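PDB 4AZ1: tyrosine specific protein phosphatase from Trypanosoma cruzi, which probably removes phosphate from phosphotyrosine side chains of other proteins. Local coordinates for residues 107-112 and 180-185; 111-116 and 221-226; 151-156 and 174-179. All blocks are in the same frame, centred on the assembly; numbering follows the deposited sequence.

Contact 1: residues 107-112 and 180-185; sequences MLYEKK and DEPPHK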
# COMPACT_ATOMS: atom_id res chain seq x y z
N MET A 107 -9.75 -3.93 -3.37
CA MET A 107 -10.95 -3.60 -4.13
C MET A 107 -10.98 -4.40 -5.42
O MET A 107 -11.99 -5.03 -5.73
CB MET A 107 -11.01 -2.11 -4.45
CG MET A 107 -12.25 -1.68 -5.23
SD MET A 107 -12.05 -1.79 -7.03
CE MET A 107 -10.55 -0.81 -7.23
N LEU A 108 -9.88 -4.38 -6.17
CA LEU A 108 -9.80 -5.12 -7.43
C LEU A 108 -10.13 -6.57 -7.18
O LEU A 108 -10.83 -7.22 -7.97
CB LEU A 108 -8.40 -5.03 -8.02
CG LEU A 108 -7.95 -3.67 -8.52
CD1 LEU A 108 -6.56 -3.78 -9.14
CD2 LEU A 108 -8.98 -3.18 -9.55
N TYR A 109 -9.62 -7.09 -6.07
CA TYR A 109 -9.74 -8.49 -5.75
C TYR A 109 -11.15 -8.86 -5.31
O TYR A 109 -11.73 -9.82 -5.83
CB TYR A 109 -8.74 -8.89 -4.67
CG TYR A 109 -8.79 -10.37 -4.38
CD1 TYR A 109 -8.13 -11.28 -5.20
CD2 TYR A 109 -9.51 -10.86 -3.29
CE1 TYR A 109 -8.19 -12.64 -4.95
CE2 TYR A 109 -9.57 -12.23 -3.03
CZ TYR A 109 -8.90 -13.11 -3.86
OH TYR A 109 -8.96 -14.46 -3.61
N GLU A 110 -11.69 -8.14 -4.34
CA GLU A 110 -13.02 -8.44 -3.81
C GLU A 110 -14.12 -8.21 -4.86
O GLU A 110 -15.09 -8.96 -4.92
CB GLU A 110 -13.30 -7.61 -2.55
CG GLU A 110 -14.57 -8.02 -1.80
CD GLU A 110 -15.48 -6.85 -1.48
OE1 GLU A 110 -14.97 -5.72 -1.33
OE2 GLU A 110 -16.71 -7.06 -1.39
N LYS A 111 -13.96 -7.17 -5.68
CA LYS A 111 -14.95 -6.84 -6.69
C LYS A 111 -14.75 -7.61 -7.99
O LYS A 111 -15.58 -7.50 -8.90
CB LYS A 111 -14.98 -5.33 -6.96
CG LYS A 111 -15.55 -4.53 -5.81
CD LYS A 111 -16.96 -5.00 -5.50
CE LYS A 111 -17.51 -4.33 -4.25
NZ LYS A 111 -18.99 -4.60 -4.08
N LYS A 112 -13.66 -8.37 -8.08
CA LYS A 112 -13.37 -9.19 -9.26
C LYS A 112 -13.27 -8.31 -10.51
O LYS A 112 -13.78 -8.65 -11.58
CB LYS A 112 -14.44 -10.28 -9.47
CG LYS A 112 -14.70 -11.17 -8.25
CD LYS A 112 -13.42 -11.80 -7.72
CE LYS A 112 -13.62 -12.41 -6.33
NZ LYS A 112 -12.32 -12.71 -5.65
N ASP A 180 -4.98 -18.81 0.87
CA ASP A 180 -6.12 -19.73 1.04
C ASP A 180 -7.41 -19.25 0.35
O ASP A 180 -8.51 -19.64 0.75
CB ASP A 180 -6.36 -20.03 2.52
CG ASP A 180 -5.09 -20.46 3.25
OD1 ASP A 180 -4.21 -21.08 2.61
OD2 ASP A 180 -4.96 -20.17 4.46
N GLU A 181 -7.26 -18.41 -0.67
CA GLU A 181 -8.40 -17.99 -1.48
C GLU A 181 -8.08 -18.13 -2.96
O GLU A 181 -6.91 -18.13 -3.34
CB GLU A 181 -8.83 -16.55 -1.13
CG GLU A 181 -9.39 -16.40 0.28
CD GLU A 181 -10.13 -15.09 0.48
OE1 GLU A 181 -10.79 -14.61 -0.48
OE2 GLU A 181 -10.06 -14.53 1.60
N PRO A 182 -9.11 -18.27 -3.81
CA PRO A 182 -8.82 -18.46 -5.24
C PRO A 182 -8.22 -17.21 -5.88
O PRO A 182 -8.62 -16.09 -5.56
CB PRO A 182 -10.20 -18.77 -5.84
CG PRO A 182 -11.19 -18.26 -4.85
CD PRO A 182 -10.54 -18.44 -3.51
N PRO A 183 -7.23 -17.41 -6.77
CA PRO A 183 -6.58 -16.29 -7.48
C PRO A 183 -7.56 -15.56 -8.39
O PRO A 183 -8.55 -16.14 -8.83
CB PRO A 183 -5.48 -16.97 -8.30
CG PRO A 183 -5.85 -18.44 -8.35
CD PRO A 183 -6.64 -18.72 -7.11
N HIS A 184 -7.29 -14.29 -8.66
CA HIS A 184 -8.10 -13.51 -9.58
C HIS A 184 -7.23 -12.86 -10.64
O HIS A 184 -6.32 -12.07 -10.32
CB HIS A 184 -8.91 -12.43 -8.85
CG HIS A 184 -9.63 -11.48 -9.76
ND1 HIS A 184 -10.75 -11.84 -10.49
CD2 HIS A 184 -9.38 -10.19 -10.09
CE1 HIS A 184 -11.15 -10.82 -11.21
NE2 HIS A 184 -10.34 -9.80 -10.99
N LYS A 185 -7.49 -13.20 -11.91
CA LYS A 185 -6.76 -12.62 -13.03
C LYS A 185 -7.40 -11.31 -13.47
O LYS A 185 -8.62 -11.18 -13.45
CB LYS A 185 -6.74 -13.58 -14.21
CG LYS A 185 -6.00 -14.89 -13.93
CD LYS A 185 -5.97 -15.78 -15.16
CE LYS A 185 -5.13 -17.02 -14.89
NZ LYS A 185 -4.99 -17.86 -16.11
O HOH W 1 -11.31 -14.96 -7.89
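Y109 reaches from the last turn of a helix to the loop E181-P183 and to H184, and its phenol shows how one long side chain can meet several partners in succession. From CB the ring leaves with CG opposite the backbone N (chi1 -176°), a setting that carries it past the imidazole-bearing side chain of H184, the two running in opposite directions. CD1 is the first ring atom to touch, 3.9 Å from H184 CB. CE1 then nears the carbonyl O of P182. On the other rim CE2 lies 3.7 Å from E181 OE1, which approaches the ring edge in its plane; the carboxylate is turned 58° from the ring. At the tip OH donates a short hydrogen bond, 2.6 Å, to P182 O, arriving 29° out of the carbonyl plane.

K112 takes part from the same helix end. Its positive phi marks the Schellman motif ending the helix, and its chain, bent at chi2, curls back until NZ bonds Y109 O at 3.0 Å. The same ammonium stands over one face of the phenol, near its rim, in a cation-pi contact. A water that donates to P183 O at 3.1 Å also receives a weak bond from K112 NZ, a weak water link from the lysine to the loop. K112 CA sits 3.7 Å from the centroid of the H184 ring, a CH-pi contact over the ring face. H184 NE2 is itself hydrogen-bonded to I113 O, which fixes the imidazole against the turn.

The contact thus joins the C-terminal end of helix 101-110 to the connection between strands 169-177 and 184-191; L108 and Y109 also rest on L176 of the former strand, and Y109 on R178.

Contact 2: residues 111-116 and 221-226; sequences KKISLV and PVVVHC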
# COMPACT_ATOMS: atom_id res chain seq x y z
N LYS A 111 -13.96 -7.17 -5.68
CA LYS A 111 -14.95 -6.84 -6.69
C LYS A 111 -14.75 -7.61 -7.99
O LYS A 111 -15.58 -7.50 -8.90
CB LYS A 111 -14.98 -5.33 -6.96
CG LYS A 111 -15.55 -4.53 -5.81
CD LYS A 111 -16.96 -5.00 -5.50
CE LYS A 111 -17.51 -4.33 -4.25
NZ LYS A 111 -18.99 -4.60 -4.08
N LYS A 112 -13.66 -8.37 -8.08
CA LYS A 112 -13.37 -9.19 -9.26
C LYS A 112 -13.27 -8.31 -10.51
O LYS A 112 -13.78 -8.65 -11.58
CB LYS A 112 -14.44 -10.28 -9.47
CG LYS A 112 -14.70 -11.17 -8.25
CD LYS A 112 -13.42 -11.80 -7.72
CE LYS A 112 -13.62 -12.41 -6.33
NZ LYS A 112 -12.32 -12.71 -5.65
N ILE A 113 -12.59 -7.18 -10.37
CA ILE A 113 -12.43 -6.26 -11.49
C ILE A 113 -11.60 -6.94 -12.59
O ILE A 113 -10.58 -7.57 -12.31
CB ILE A 113 -11.78 -4.95 -11.03
CG1 ILE A 113 -12.71 -4.24 -10.04
CG2 ILE A 113 -11.45 -4.06 -12.22
CD1 ILE A 113 -14.12 -3.97 -10.59
N SER A 114 -12.07 -6.85 -13.83
CA SER A 114 -11.40 -7.54 -14.93
C SER A 114 -10.46 -6.63 -15.74
O SER A 114 -9.50 -7.11 -16.36
CB SER A 114 -12.44 -8.25 -15.82
OG SER A 114 -11.97 -8.44 -17.14
N LEU A 115 -10.70 -5.32 -15.70
CA LEU A 115 -9.93 -4.40 -16.54
C LEU A 115 -9.66 -3.08 -15.83
O LEU A 115 -10.58 -2.39 -15.36
CB LEU A 115 -10.63 -4.15 -17.89
CG LEU A 115 -10.01 -3.09 -18.81
CD1 LEU A 115 -8.60 -3.48 -19.22
CD2 LEU A 115 -10.87 -2.85 -20.05
N VAL A 116 -8.38 -2.73 -15.76
CA VAL A 116 -7.93 -1.48 -15.19
C VAL A 116 -7.23 -0.70 -16.28
O VAL A 116 -6.31 -1.22 -16.93
CB VAL A 116 -6.91 -1.72 -14.06
CG1 VAL A 116 -6.26 -0.38 -13.65
CG2 VAL A 116 -7.61 -2.38 -12.87
N PRO A 221 -17.55 -3.37 -13.31
CA PRO A 221 -17.18 -2.07 -13.88
C PRO A 221 -15.71 -2.08 -14.31
O PRO A 221 -14.89 -2.82 -13.74
CB PRO A 221 -17.34 -1.11 -12.70
CG PRO A 221 -17.89 -1.92 -11.55
CD PRO A 221 -17.61 -3.35 -11.84
N VAL A 222 -15.39 -1.26 -15.30
CA VAL A 222 -14.00 -1.05 -15.70
C VAL A 222 -13.39 0.05 -14.84
O VAL A 222 -13.96 1.14 -14.74
CB VAL A 222 -13.92 -0.61 -17.17
CG1 VAL A 222 -12.50 -0.18 -17.51
CG2 VAL A 222 -14.41 -1.73 -18.08
N VAL A 223 -12.25 -0.22 -14.21
CA VAL A 223 -11.58 0.81 -13.41
C VAL A 223 -10.71 1.69 -14.31
O VAL A 223 -9.92 1.19 -15.10
CB VAL A 223 -10.73 0.20 -12.29
CG1 VAL A 223 -9.82 1.27 -11.65
CG2 VAL A 223 -11.62 -0.45 -11.23
N VAL A 224 -10.87 3.01 -14.18
CA VAL A 224 -10.07 3.97 -14.95
C VAL A 224 -9.45 5.02 -14.03
O VAL A 224 -10.16 5.65 -13.25
CB VAL A 224 -10.93 4.70 -16.00
CG1 VAL A 224 -10.06 5.56 -16.91
CG2 VAL A 224 -11.72 3.70 -16.81
N HIS A 225 -8.14 5.22 -14.11
CA HIS A 225 -7.53 6.28 -13.30
C HIS A 225 -6.45 7.01 -14.07
O HIS A 225 -5.81 6.44 -14.95
CB HIS A 225 -6.96 5.74 -11.98
CG HIS A 225 -5.74 4.90 -12.14
ND1 HIS A 225 -4.46 5.41 -11.99
CD2 HIS A 225 -5.58 3.58 -12.41
CE1 HIS A 225 -3.58 4.44 -12.16
NE2 HIS A 225 -4.23 3.32 -12.42
N CYS A 226 -6.28 8.29 -13.74
CA CYS A 226 -5.11 9.04 -14.18
C CYS A 226 -4.36 9.39 -12.91
O CYS A 226 -4.02 8.48 -12.15
CB CYS A 226 -5.50 10.27 -14.99
SG CYS A 226 -6.89 11.22 -14.35
O HOH W 2 -13.49 -4.87 -15.35
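I113 and V223 interlock at right angles, the methyl CG2 of I113 meeting V223 CG2 at 3.7 Å, and this pair opens a row of small branched side chains that fit one beside the next. The ethyl arm of I113 extends along to P221, and its CG1 also borders V223: CG1 lies opposite the carbonyl carbon (chi1 -64°), and CD1 becomes a bump set against the proline, 3.8 Å from its ring atom CD and 3.4 Å from its carbonyl O. One isoleucine therefore spans two neighbours, crossing both.

Further along, the two chains become neighbouring parallel strands. V116 pairs with V223, whose N donates to L115 O at 3.0 Å, and V116 CA makes a CA-H...O contact to V223 O. Before the strand pairing begins, a water joins the two segments, accepting from L115 N and donating to P221 O. Neighbouring side chains lie side by side and point the same way: V116 CG2 comes to V223 CB at 4.1 Å on one face, while L115 CD2 comes to V222 CG1 at 4.0 Å on the other. V116 CG1 then abuts the edge of the H225 imidazole, 4.2 Å from CD2. The rotation of that ring is fixed at both nitrogens: ND1 donates to C226 O in the carbonyl plane, and NE2 bonds Y133 OH.

H225 and C226 begin the HCX5R signature, the phosphate-binding P-loop of this family, so the strand leads straight into the presumed active site. Around the contact, strand 222-225 is flanked in the central sheet by 90-93 and 115-118. Helix 101-110 covers the face bearing V116 and V223, touching them through L108 and F104, and 184-191 lies beyond 115-118.

Contact 3: residues 151-156 and 174-179; sequences LTISED and LILQRA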
# COMPACT_ATOMS: atom_id res chain seq x y z
N LEU A 151 -2.08 -9.06 0.25
CA LEU A 151 -2.35 -9.54 -1.10
C LEU A 151 -1.03 -9.67 -1.83
O LEU A 151 -0.06 -8.95 -1.55
CB LEU A 151 -3.26 -8.58 -1.87
CG LEU A 151 -4.72 -8.40 -1.43
CD1 LEU A 151 -4.94 -7.02 -0.80
CD2 LEU A 151 -5.66 -8.60 -2.60
N THR A 152 -0.98 -10.61 -2.77
CA THR A 152 0.17 -10.73 -3.65
C THR A 152 -0.34 -10.45 -5.05
O THR A 152 -1.45 -10.87 -5.41
CB THR A 152 0.79 -12.13 -3.55
OG1 THR A 152 1.31 -12.32 -2.23
CG2 THR A 152 1.91 -12.32 -4.58
N ILE A 153 0.43 -9.71 -5.84
CA ILE A 153 0.09 -9.51 -7.24
C ILE A 153 1.27 -9.98 -8.11
O ILE A 153 2.44 -9.68 -7.81
CB ILE A 153 -0.37 -8.04 -7.51
CG1 ILE A 153 -0.68 -7.81 -8.99
CG2 ILE A 153 0.65 -7.06 -7.01
CD1 ILE A 153 -1.26 -6.39 -9.26
N SER A 154 0.97 -10.74 -9.16
CA SER A 154 2.02 -11.42 -9.91
C SER A 154 1.81 -11.26 -11.40
O SER A 154 0.69 -11.01 -11.86
CB SER A 154 2.02 -12.93 -9.61
OG SER A 154 1.92 -13.19 -8.23
N GLU A 155 2.89 -11.41 -12.15
CA GLU A 155 2.80 -11.45 -13.60
C GLU A 155 2.20 -12.80 -13.99
O GLU A 155 2.60 -13.82 -13.45
CB GLU A 155 4.18 -11.25 -14.23
CG GLU A 155 4.14 -11.27 -15.76
CD GLU A 155 5.40 -10.70 -16.40
OE1 GLU A 155 6.38 -10.43 -15.67
OE2 GLU A 155 5.38 -10.53 -17.65
N ASP A 156 1.23 -12.80 -14.90
CA ASP A 156 0.63 -14.05 -15.36
C ASP A 156 1.70 -14.89 -16.06
O ASP A 156 2.25 -14.46 -17.08
CB ASP A 156 -0.55 -13.76 -16.29
CG ASP A 156 -1.39 -15.00 -16.60
OD1 ASP A 156 -0.82 -16.10 -16.82
OD2 ASP A 156 -2.64 -14.86 -16.64
N LEU A 174 -2.17 -9.83 -15.06
CA LEU A 174 -1.80 -9.92 -13.66
C LEU A 174 -2.67 -10.93 -12.91
O LEU A 174 -3.78 -11.26 -13.33
CB LEU A 174 -1.90 -8.52 -13.03
CG LEU A 174 -0.94 -7.49 -13.62
CD1 LEU A 174 -1.32 -6.06 -13.23
CD2 LEU A 174 0.51 -7.79 -13.18
N ILE A 175 -2.13 -11.44 -11.81
CA ILE A 175 -2.88 -12.34 -10.95
C ILE A 175 -2.84 -11.81 -9.51
O ILE A 175 -1.76 -11.66 -8.93
CB ILE A 175 -2.34 -13.79 -11.02
CG1 ILE A 175 -2.40 -14.31 -12.47
CG2 ILE A 175 -3.13 -14.70 -10.12
CD1 ILE A 175 -1.84 -15.73 -12.65
N LEU A 176 -4.02 -11.52 -8.96
CA LEU A 176 -4.12 -11.12 -7.56
C LEU A 176 -4.48 -12.33 -6.72
O LEU A 176 -5.36 -13.11 -7.10
CB LEU A 176 -5.20 -10.05 -7.38
CG LEU A 176 -4.73 -8.61 -7.52
CD1 LEU A 176 -5.92 -7.65 -7.61
CD2 LEU A 176 -3.86 -8.27 -6.34
N GLN A 177 -3.79 -12.49 -5.59
CA GLN A 177 -4.10 -13.60 -4.70
C GLN A 177 -4.01 -13.23 -3.21
O GLN A 177 -3.12 -12.46 -2.80
CB GLN A 177 -3.19 -14.79 -5.00
CG GLN A 177 -3.78 -16.12 -4.53
CD GLN A 177 -2.89 -17.31 -4.84
OE1 GLN A 177 -1.86 -17.18 -5.50
NE2 GLN A 177 -3.29 -18.49 -4.37
N ARG A 178 -4.94 -13.76 -2.42
CA ARG A 178 -4.85 -13.76 -0.96
C ARG A 178 -4.62 -15.20 -0.55
O ARG A 178 -5.05 -16.12 -1.25
CB ARG A 178 -6.15 -13.28 -0.29
CG ARG A 178 -6.73 -11.98 -0.82
CD ARG A 178 -7.91 -11.52 0.03
NE ARG A 178 -7.47 -10.69 1.16
CZ ARG A 178 -7.58 -9.37 1.19
NH1 ARG A 178 -8.12 -8.71 0.17
NH2 ARG A 178 -7.15 -8.69 2.24
N ALA A 179 -3.96 -15.41 0.59
CA ALA A 179 -3.69 -16.77 1.05
C ALA A 179 -4.98 -17.56 1.31
O ALA A 179 -5.94 -17.03 1.88
CB ALA A 179 -2.81 -16.76 2.28
O HOH W 3 -0.54 -13.37 -7.29
O HOH W 4 -3.86 -12.15 -16.21
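Strands 151-155 and 174-177 run antiparallel, T152 facing Q177 and S154 facing I175 as hydrogen-bonded pairs, their axes 160° apart in direction and 4.6 Å apart at closest approach. They are the two arms of a beta hairpin and a textbook instance of how such arms zip together: T152 N reaches Q177 O at 2.8 Å and Q177 N returns to T152 O, and S154 and I175 exchange an equivalent pair. At the non-hydrogen-bonded site between them, I153 faces L176; I153 CA and L176 CA make CA-H...O contacts with I175 O and T152 O, carbonyls that also accept N-H bonds.

On the buried face, L176 CD2 nestles against I153 CB at 3.7 Å, and I153 CD1, at the end of an extended arm, touches L174 CD1 at 4.0 Å. F186 of the next strand packs on all three, while A106 of helix 101-110 touches L151. The other face carries T152, S154, I175 and Q177. There a water links S154 OG with I175 O, S154 OG also bonding S142 OG, and I175 CD1 lies against D156 CA and CG. A second water donates to both D156 OD2 and L174 O, while D156 OD1 accepts from G158 N. F127 of the second subunit packs on T152 and Q177, so this face belongs partly to the dimer seen in the assembly.

Past the end of the pairing, the R178 chain bends at chi3 (88°) and lays its guanidinium across L151, whose CG stands 3.8 Å above the plane toward the rim, with CD1 and CD2 each 3.7 Å from R178 NH1.

In the fold
All three contacts reach one mixed sheet; helix 101-110 supplies part of contact 1 and packs on the others. Contacts 1 and 2 share K111 and K112, in the turn between that helix and strand 115-118; their centres lie 13 Å apart. Contact 3 is closer to contact 1, about 8 Å between centres, and meets it where the backbones of H184 and L176 are hydrogen-bonded. Contacts 2 and 3 are 16 Å apart and do not touch. Along the chain, 107-116 comes first, then hairpin segments 151-156 and 174-179, then 180-185, and last 221-226. Residues distant in sequence thus build one continuous sheet, running from the hairpin near one edge to the strand that enters the P-loop.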